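Local coordinates for protein C-type lectin domain family 4, member a4 (Mus musculus, PDB 3VYK) that binds N-glycans bearing bisecting N-acetylglucosamine through a calcium-dependent lectin domain and probably serves as an inhibitory pattern-recognition receptor on dendritic cells, at residues 40-45 against 49-54; 102-107 against 111-116. One frame throughout, in Å; residues are numbered along the deposited sequence.

Interaction 1 of 2, residues 40-45 against 49-54; sequences VVIHSQ and DFITSN
From Val40 the backbone runs extended to Ile42, bends at His43 and enters a helix after Ser44, whose early turn is closed by the bond from Asp49 N to Gln45 O (2.8 Å, 171° at the hydrogen) while Ile42 and Ile51 stay 9.0 Å apart at their CA atoms. The side chains fill that gap. Ile51 CD1 is the meeting point: Val40 CG2 comes to it at 3.6 Å and Ile42 CG1 at 3.7 Å, both tip to tip. Ile51 reaches them because CG1 stands opposite its own carbonyl carbon (chi1 -69°) and the chain continues extended to CD1. Val40 presents CG2, which lies anti to the backbone N, while CG1 takes the place between backbone N and carbonyl carbon.

This is the turn into the second helix of the C-type lectin fold, residues 45-53, which follows the short strand 38-39 after a five-residue loop. Val40 is still tied to the sheet by backbone bonds with Gly64 and Val124, and Ile63 lies against both Val40 and Ile42. Ser44 is the N-cap of the helix; its OG also bonds Glu47, whose other carboxylate oxygen takes the N-H of His43.

On the outer side, Gln45 and Asp49 cross obliquely one helical turn apart, with the amide and carboxylate planes almost perpendicular. The stem of the glutamine lies alongside the carboxylate, Gln45 CG 3.4 Å from Asp49 OD2. Phe50 turns from the loop to stack on Phe10, and farther along Ser53 OG donates back to Phe50 O at 2.8 Å.

Interaction 2 of 2, residues 102-107 against 111-116; sequences IINHKT and GWNDIP. With CA (calcium ion), chain C; NAG (2-acetamido-2-deoxy-beta-D-glucopyranose), chain B; MAN (alpha-D-mannopyranose), chain D; NAG (2-acetamido-2-deoxy-beta-D-glucopyranose), chain E.
The indole of Trp112 is met at a slant by Ile103, whose CG1 comes 3.8 Å from Trp112 CD1 on the five-membered ring, while the indole N-H is taken by Gln48 OE1 of helix 45-53. On the other face of the sheet the flat groups are two amides, Asn104 and Asn113, with planes only 20° apart. They meet loosely through Asn104 OD1 and Asn113 CB, 4.1 Å apart.

Asn104 holds CG between its backbone N and carbonyl carbon (chi1 67°), which lifts the amide over the strand toward the sugar. There Asn104 ND2 donates twice to the chain B N-acetylglucosamine, to O7 at 3.1 Å and to O3 at 3.2 Å. Asp119, His121 and Glu98 also hydrogen-bond N-acetylglucosamine of the glycan.

The two strands form an antiparallel hairpin, with hydrogen-bonded pairs Ile102-Asn113 and Asn104-Gly111 and the non-hydrogen-bonded pair Ile103-Trp112 between them. In each hydrogen-bonded pair both N-H groups are used; Asn113 N to Ile102 O measures 2.9 Å. Trp112-Asn113-Asp114 is the WND motif of C-type lectins, and its last two residues reach calcium: Asn113 OD1 binds at 2.4 Å and Asp114 OD1 at 2.3 Å, joined by Asp114 O. Glu92, Asn94 and Glu98 complete the protein ligands, and the mannose adds O3 and O4, so the metal itself grips the sugar.

Past the Ile102-Asn113 pair, the side chain of Ile115 crosses that of Ile102 at about a right angle, Ile102 CG2 lying 3.5 Å from Ile115 CD1. Ile115 CG2 turns to the ring oxygen and C6 of the chain B sugar, and Pro116 packs on C6 of the chain E N-acetylglucosamine.

Interactions 1 and 2 share one hydrophobic core, their centres about 13 Å apart. Ile103 of interaction 2 is the bridge: its CD1 lies 3.9 Å from Ile42 CD1 and also 3.9 Å from Ile51 CG2, while its CG2 packs on Thr52 CG2. Ile42 CD1 further approaches Trp112 NE1 at 4.1 Å. The WND tryptophan is thus buried against the loop and helix of interaction 1, whereas Asn113 and Asp114, next along its strand, bind the calcium of the glycan site. Interaction 1 touches neither metal nor sugar: Ile51 CD1 is 19.2 Å from the calcium ion, so it belongs to the packing behind the hairpin that carries the site.

Interaction 1 of 2, residues 40-45 against 49-54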
loop_
_atom_site.group_PDB
_atom_site.type_symbol
_atom_site.label_atom_id
_atom_site.label_comp_id
_atom_site.label_asym_id
_atom_site.label_seq_id
_atom_site.Cartn_x
_atom_site.Cartn_y
_atom_site.Cartn_z
ATOM N N VAL A 40 -0.134 0.821 -4.596
ATOM C CA VAL A 40 1.329 0.856 -4.566
ATOM C C VAL A 40 1.994 -0.508 -4.353
ATOM O O VAL A 40 1.539 -1.332 -3.563
ATOM C CB VAL A 40 1.825 1.909 -3.554
ATOM C CG1 VAL A 40 1.529 1.491 -2.119
ATOM C CG2 VAL A 40 3.297 2.217 -3.764
ATOM N N VAL A 41 3.073 -0.727 -5.093
ATOM C CA VAL A 41 3.877 -1.929 -4.999
ATOM C C VAL A 41 5.251 -1.490 -4.503
ATOM O O VAL A 41 5.889 -0.650 -5.127
ATOM C CB VAL A 41 3.967 -2.615 -6.386
ATOM C CG1 VAL A 41 5.042 -3.687 -6.402
ATOM C CG2 VAL A 41 2.607 -3.200 -6.774
ATOM N N ILE A 42 5.686 -2.035 -3.368
ATOM C CA ILE A 42 6.842 -1.491 -2.645
ATOM C C ILE A 42 8.017 -2.460 -2.736
ATOM O O ILE A 42 7.928 -3.596 -2.264
ATOM C CB ILE A 42 6.459 -1.225 -1.178
ATOM C CG1 ILE A 42 5.291 -0.237 -1.112
ATOM C CG2 ILE A 42 7.651 -0.674 -0.396
ATOM C CD1 ILE A 42 4.672 -0.106 0.266
ATOM N N HIS A 43 9.119 -2.008 -3.341
ATOM C CA HIS A 43 10.250 -2.907 -3.594
ATOM C C HIS A 43 11.527 -2.615 -2.856
ATOM O O HIS A 43 12.516 -3.320 -3.042
ATOM C CB HIS A 43 10.508 -3.042 -5.088
ATOM C CG HIS A 43 9.568 -3.997 -5.777
ATOM N ND1 HIS A 43 9.485 -5.299 -5.442
ATOM C CD2 HIS A 43 8.656 -3.797 -6.811
ATOM C CE1 HIS A 43 8.560 -5.903 -6.223
ATOM N NE2 HIS A 43 8.052 -4.981 -7.052
ATOM N N SER A 44 11.509 -1.616 -1.980
ATOM C CA SER A 44 12.699 -1.252 -1.197
ATOM C C SER A 44 12.309 -0.449 0.019
ATOM O O SER A 44 11.213 0.132 0.079
ATOM C CB SER A 44 13.673 -0.422 -2.045
ATOM O OG SER A 44 13.098 0.836 -2.397
ATOM N N GLN A 45 13.220 -0.399 0.993
ATOM C CA GLN A 45 13.039 0.498 2.133
ATOM C C GLN A 45 13.005 1.964 1.705
ATOM O O GLN A 45 12.279 2.751 2.288
ATOM C CB GLN A 45 14.079 0.307 3.241
ATOM C CG GLN A 45 13.705 1.135 4.465
ATOM C CD GLN A 45 14.484 0.815 5.723
ATOM O OE1 GLN A 45 14.609 1.671 6.621
ATOM N NE2 GLN A 45 14.996 -0.402 5.815
ATOM N N ASP A 49 10.044 4.206 2.983
ATOM C CA ASP A 49 10.277 5.434 3.743
ATOM C C ASP A 49 9.807 6.698 3.003
ATOM O O ASP A 49 9.326 7.650 3.627
ATOM C CB ASP A 49 11.758 5.565 4.116
ATOM C CG ASP A 49 12.193 4.591 5.199
ATOM O OD1 ASP A 49 11.339 4.000 5.882
ATOM O OD2 ASP A 49 13.408 4.410 5.383
ATOM N N PHE A 50 9.938 6.707 1.677
ATOM C CA PHE A 50 9.377 7.794 0.880
ATOM C C PHE A 50 7.860 7.851 1.078
ATOM O O PHE A 50 7.296 8.915 1.325
ATOM C CB PHE A 50 9.719 7.667 -0.611
ATOM C CG PHE A 50 8.960 8.650 -1.469
ATOM C CD1 PHE A 50 7.763 8.286 -2.099
ATOM C CD2 PHE A 50 9.418 9.964 -1.602
ATOM C CE1 PHE A 50 7.059 9.208 -2.858
ATOM C CE2 PHE A 50 8.721 10.875 -2.356
ATOM C CZ PHE A 50 7.536 10.505 -2.976
ATOM N N ILE A 51 7.207 6.700 0.963
ATOM C CA ILE A 51 5.755 6.658 1.074
ATOM C C ILE A 51 5.307 7.118 2.458
ATOM O O ILE A 51 4.447 8.007 2.563
ATOM C CB ILE A 51 5.201 5.263 0.735
ATOM C CG1 ILE A 51 5.379 4.971 -0.761
ATOM C CG2 ILE A 51 3.730 5.150 1.140
ATOM C CD1 ILE A 51 5.377 3.495 -1.097
ATOM N N THR A 52 5.899 6.571 3.515
ATOM C CA THR A 52 5.424 6.924 4.861
ATOM C C THR A 52 5.655 8.391 5.236
ATOM O O THR A 52 4.892 8.954 6.014
ATOM C CB THR A 52 5.953 5.982 5.959
ATOM O OG1 THR A 52 7.373 6.120 6.080
ATOM C CG2 THR A 52 5.582 4.545 5.649
ATOM N N SER A 53 6.684 9.012 4.663
ATOM C CA SER A 53 6.922 10.442 4.883
ATOM C C SER A 53 5.730 11.298 4.447
ATOM O O SER A 53 5.554 12.414 4.942
ATOM C CB SER A 53 8.202 10.893 4.158
ATOM O OG SER A 53 7.960 11.186 2.800
ATOM N N ASN A 54 4.935 10.763 3.522
ATOM C CA ASN A 54 3.794 11.451 2.926
ATOM C C ASN A 54 2.434 11.125 3.560
ATOM O O ASN A 54 1.402 11.595 3.078
ATOM C CB ASN A 54 3.753 11.146 1.426
ATOM C CG ASN A 54 4.816 11.897 0.653
ATOM O OD1 ASN A 54 5.879 11.358 0.332
ATOM N ND2 ASN A 54 4.537 13.155 0.354
#

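Interaction 2 of 2, residues 102-107 against 111-116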
loop_
_atom_site.group_PDB
_atom_site.type_symbol
_atom_site.label_atom_id
_atom_site.label_comp_id
_atom_site.label_asym_id
_atom_site.label_seq_id
_atom_site.Cartn_x
_atom_site.Cartn_y
_atom_site.Cartn_z
ATOM N N ILE A 102 -2.469 -3.000 4.863
ATOM C CA ILE A 102 -2.306 -1.561 4.998
ATOM C C ILE A 102 -0.964 -1.197 5.608
ATOM O O ILE A 102 -0.368 -1.975 6.355
ATOM C CB ILE A 102 -3.420 -0.886 5.856
ATOM C CG1 ILE A 102 -3.484 -1.468 7.279
ATOM C CG2 ILE A 102 -4.751 -0.932 5.120
ATOM C CD1 ILE A 102 -4.433 -0.725 8.209
ATOM N N ILE A 103 -0.511 0.002 5.264
ATOM C CA ILE A 103 0.499 0.709 6.039
ATOM C C ILE A 103 -0.254 1.473 7.128
ATOM O O ILE A 103 -1.176 2.238 6.841
ATOM C CB ILE A 103 1.289 1.700 5.158
ATOM C CG1 ILE A 103 2.060 0.950 4.074
ATOM C CG2 ILE A 103 2.240 2.544 6.006
ATOM C CD1 ILE A 103 2.772 1.856 3.088
ATOM N N ASN A 104 0.146 1.267 8.374
ATOM C CA ASN A 104 -0.355 2.097 9.478
ATOM C C ASN A 104 0.732 2.387 10.504
ATOM O O ASN A 104 1.829 1.802 10.469
ATOM C CB ASN A 104 -1.652 1.519 10.110
ATOM C CG ASN A 104 -1.438 0.197 10.836
ATOM O OD1 ASN A 104 -0.350 -0.347 10.864
ATOM N ND2 ASN A 104 -2.512 -0.339 11.431
ATOM N N HIS A 105 0.431 3.324 11.397
ATOM C CA HIS A 105 1.410 3.805 12.351
ATOM C C HIS A 105 1.099 3.371 13.754
ATOM O O HIS A 105 -0.053 3.415 14.183
ATOM C CB HIS A 105 1.485 5.317 12.273
ATOM C CG HIS A 105 2.646 5.893 13.024
ATOM N ND1 HIS A 105 2.541 6.325 14.303
ATOM C CD2 HIS A 105 3.969 6.084 12.647
ATOM C CE1 HIS A 105 3.738 6.781 14.715
ATOM N NE2 HIS A 105 4.614 6.629 13.706
ATOM N N LYS A 106 2.137 2.930 14.456
ATOM C CA LYS A 106 2.033 2.475 15.846
ATOM C C LYS A 106 3.147 3.136 16.648
ATOM O O LYS A 106 3.912 3.933 16.105
ATOM C CB LYS A 106 2.103 0.938 15.927
ATOM C CG LYS A 106 0.919 0.246 15.267
ATOM C CD LYS A 106 1.053 -1.271 15.143
ATOM C CE LYS A 106 0.659 -1.991 16.422
ATOM N NZ LYS A 106 0.526 -3.440 16.134
ATOM N N THR A 107 3.233 2.820 17.940
ATOM C CA THR A 107 4.253 3.428 18.799
ATOM C C THR A 107 5.667 3.087 18.324
ATOM O O THR A 107 6.601 3.870 18.498
ATOM C CB THR A 107 4.082 3.009 20.272
ATOM O OG1 THR A 107 4.234 1.589 20.390
ATOM C CG2 THR A 107 2.705 3.410 20.785
ATOM N N GLY A 111 4.469 0.567 9.603
ATOM C CA GLY A 111 4.636 -0.824 9.197
ATOM C C GLY A 111 3.412 -1.363 8.491
ATOM O O GLY A 111 2.405 -0.661 8.319
ATOM N N TRP A 112 3.513 -2.620 8.084
ATOM C CA TRP A 112 2.423 -3.297 7.382
ATOM C C TRP A 112 1.625 -4.158 8.319
ATOM O O TRP A 112 2.172 -4.822 9.210
ATOM C CB TRP A 112 2.962 -4.211 6.298
ATOM C CG TRP A 112 3.779 -3.570 5.208
ATOM C CD1 TRP A 112 3.982 -2.217 4.934
ATOM C CD2 TRP A 112 4.502 -4.296 4.165
ATOM N NE1 TRP A 112 4.807 -2.073 3.836
ATOM C CE2 TRP A 112 5.132 -3.282 3.318
ATOM C CE3 TRP A 112 4.691 -5.644 3.866
ATOM C CZ2 TRP A 112 5.931 -3.632 2.223
ATOM C CZ3 TRP A 112 5.490 -5.976 2.767
ATOM C CH2 TRP A 112 6.078 -4.990 1.961
ATOM N N ASN A 113 0.310 -4.183 8.093
ATOM C CA ASN A 113 -0.592 -5.048 8.865
ATOM C C ASN A 113 -1.589 -5.672 7.913
ATOM O O ASN A 113 -2.159 -4.978 7.080
ATOM C CB ASN A 113 -1.320 -4.228 9.936
ATOM C CG ASN A 113 -2.404 -5.017 10.655
ATOM O OD1 ASN A 113 -2.278 -6.218 10.905
ATOM N ND2 ASN A 113 -3.478 -4.310 11.021
ATOM N N ASP A 114 -1.779 -6.984 8.026
ATOM C CA ASP A 114 -2.888 -7.615 7.313
ATOM C C ASP A 114 -4.213 -7.251 7.971
ATOM O O ASP A 114 -4.345 -7.264 9.220
ATOM C CB ASP A 114 -2.718 -9.141 7.166
ATOM C CG ASP A 114 -2.665 -9.883 8.495
ATOM O OD1 ASP A 114 -2.247 -9.288 9.524
ATOM O OD2 ASP A 114 -3.014 -11.091 8.475
ATOM N N ILE A 115 -5.160 -6.894 7.092
ATOM C CA ILE A 115 -6.527 -6.527 7.488
ATOM C C ILE A 115 -7.575 -7.105 6.512
ATOM O O ILE A 115 -7.242 -7.572 5.421
ATOM C CB ILE A 115 -6.718 -4.987 7.583
ATOM C CG1 ILE A 115 -6.684 -4.304 6.207
ATOM C CG2 ILE A 115 -5.708 -4.369 8.550
ATOM C CD1 ILE A 115 -7.422 -2.981 6.212
ATOM N N PRO A 116 -8.866 -7.065 6.904
ATOM C CA PRO A 116 -9.880 -7.500 5.960
ATOM C C PRO A 116 -9.985 -6.539 4.783
ATOM O O PRO A 116 -9.976 -5.314 4.963
ATOM C CB PRO A 116 -11.163 -7.487 6.808
ATOM C CG PRO A 116 -10.682 -7.594 8.218
ATOM C CD PRO A 116 -9.464 -6.719 8.203
HETATM CA CA CA C . -3.450 -8.240 11.220
HETATM C C1 NAG B . -6.536 -3.115 12.865
HETATM C C2 NAG B . -5.652 -1.859 12.840
HETATM C C3 NAG B . -6.442 -0.624 12.408
HETATM C C4 NAG B . -7.245 -0.911 11.138
HETATM C C5 NAG B . -8.049 -2.211 11.264
HETATM C C6 NAG B . -8.707 -2.623 9.954
HETATM C C7 NAG B . -3.778 -2.096 14.403
HETATM C C8 NAG B . -3.322 -1.979 15.823
HETATM N N2 NAG B . -5.041 -1.749 14.155
HETATM O O3 NAG B . -5.535 0.433 12.154
HETATM O O4 NAG B . -8.113 0.159 10.858
HETATM O O5 NAG B . -7.181 -3.273 11.613
HETATM O O6 NAG B . -9.965 -2.010 9.771
HETATM O O7 NAG B . -3.008 -2.508 13.524
HETATM C C1 MAN D . -6.490 -5.238 15.169
HETATM C C2 MAN D . -6.360 -5.374 13.650
HETATM C C3 MAN D . -5.528 -6.614 13.291
HETATM C C4 MAN D . -4.192 -6.557 14.013
HETATM C C5 MAN D . -4.427 -6.418 15.532
HETATM C C6 MAN D . -3.115 -6.307 16.312
HETATM O O2 MAN D . -5.693 -4.221 13.175
HETATM O O3 MAN D . -5.192 -6.766 11.908
HETATM O O4 MAN D . -3.499 -7.720 13.562
HETATM O O5 MAN D . -5.217 -5.263 15.791
HETATM O O6 MAN D . -3.406 -6.324 17.707
HETATM C C1 NAG E . -10.645 -4.960 15.030
HETATM C C2 NAG E . -11.412 -3.674 14.744
HETATM C C3 NAG E . -12.319 -3.862 13.530
HETATM C C4 NAG E . -11.557 -4.447 12.337
HETATM C C5 NAG E . -10.747 -5.661 12.787
HETATM C C6 NAG E . -9.872 -6.212 11.663
HETATM C C7 NAG E . -11.844 -2.354 16.770
HETATM C C8 NAG E . -12.800 -2.115 17.906
HETATM N N2 NAG E . -12.215 -3.301 15.904
HETATM O O3 NAG E . -12.864 -2.608 13.190
HETATM O O4 NAG E . -12.483 -4.817 11.336
HETATM O O5 NAG E . -9.902 -5.345 13.885
HETATM O O6 NAG E . -9.395 -7.493 12.012
HETATM O O7 NAG E . -10.800 -1.701 16.697
#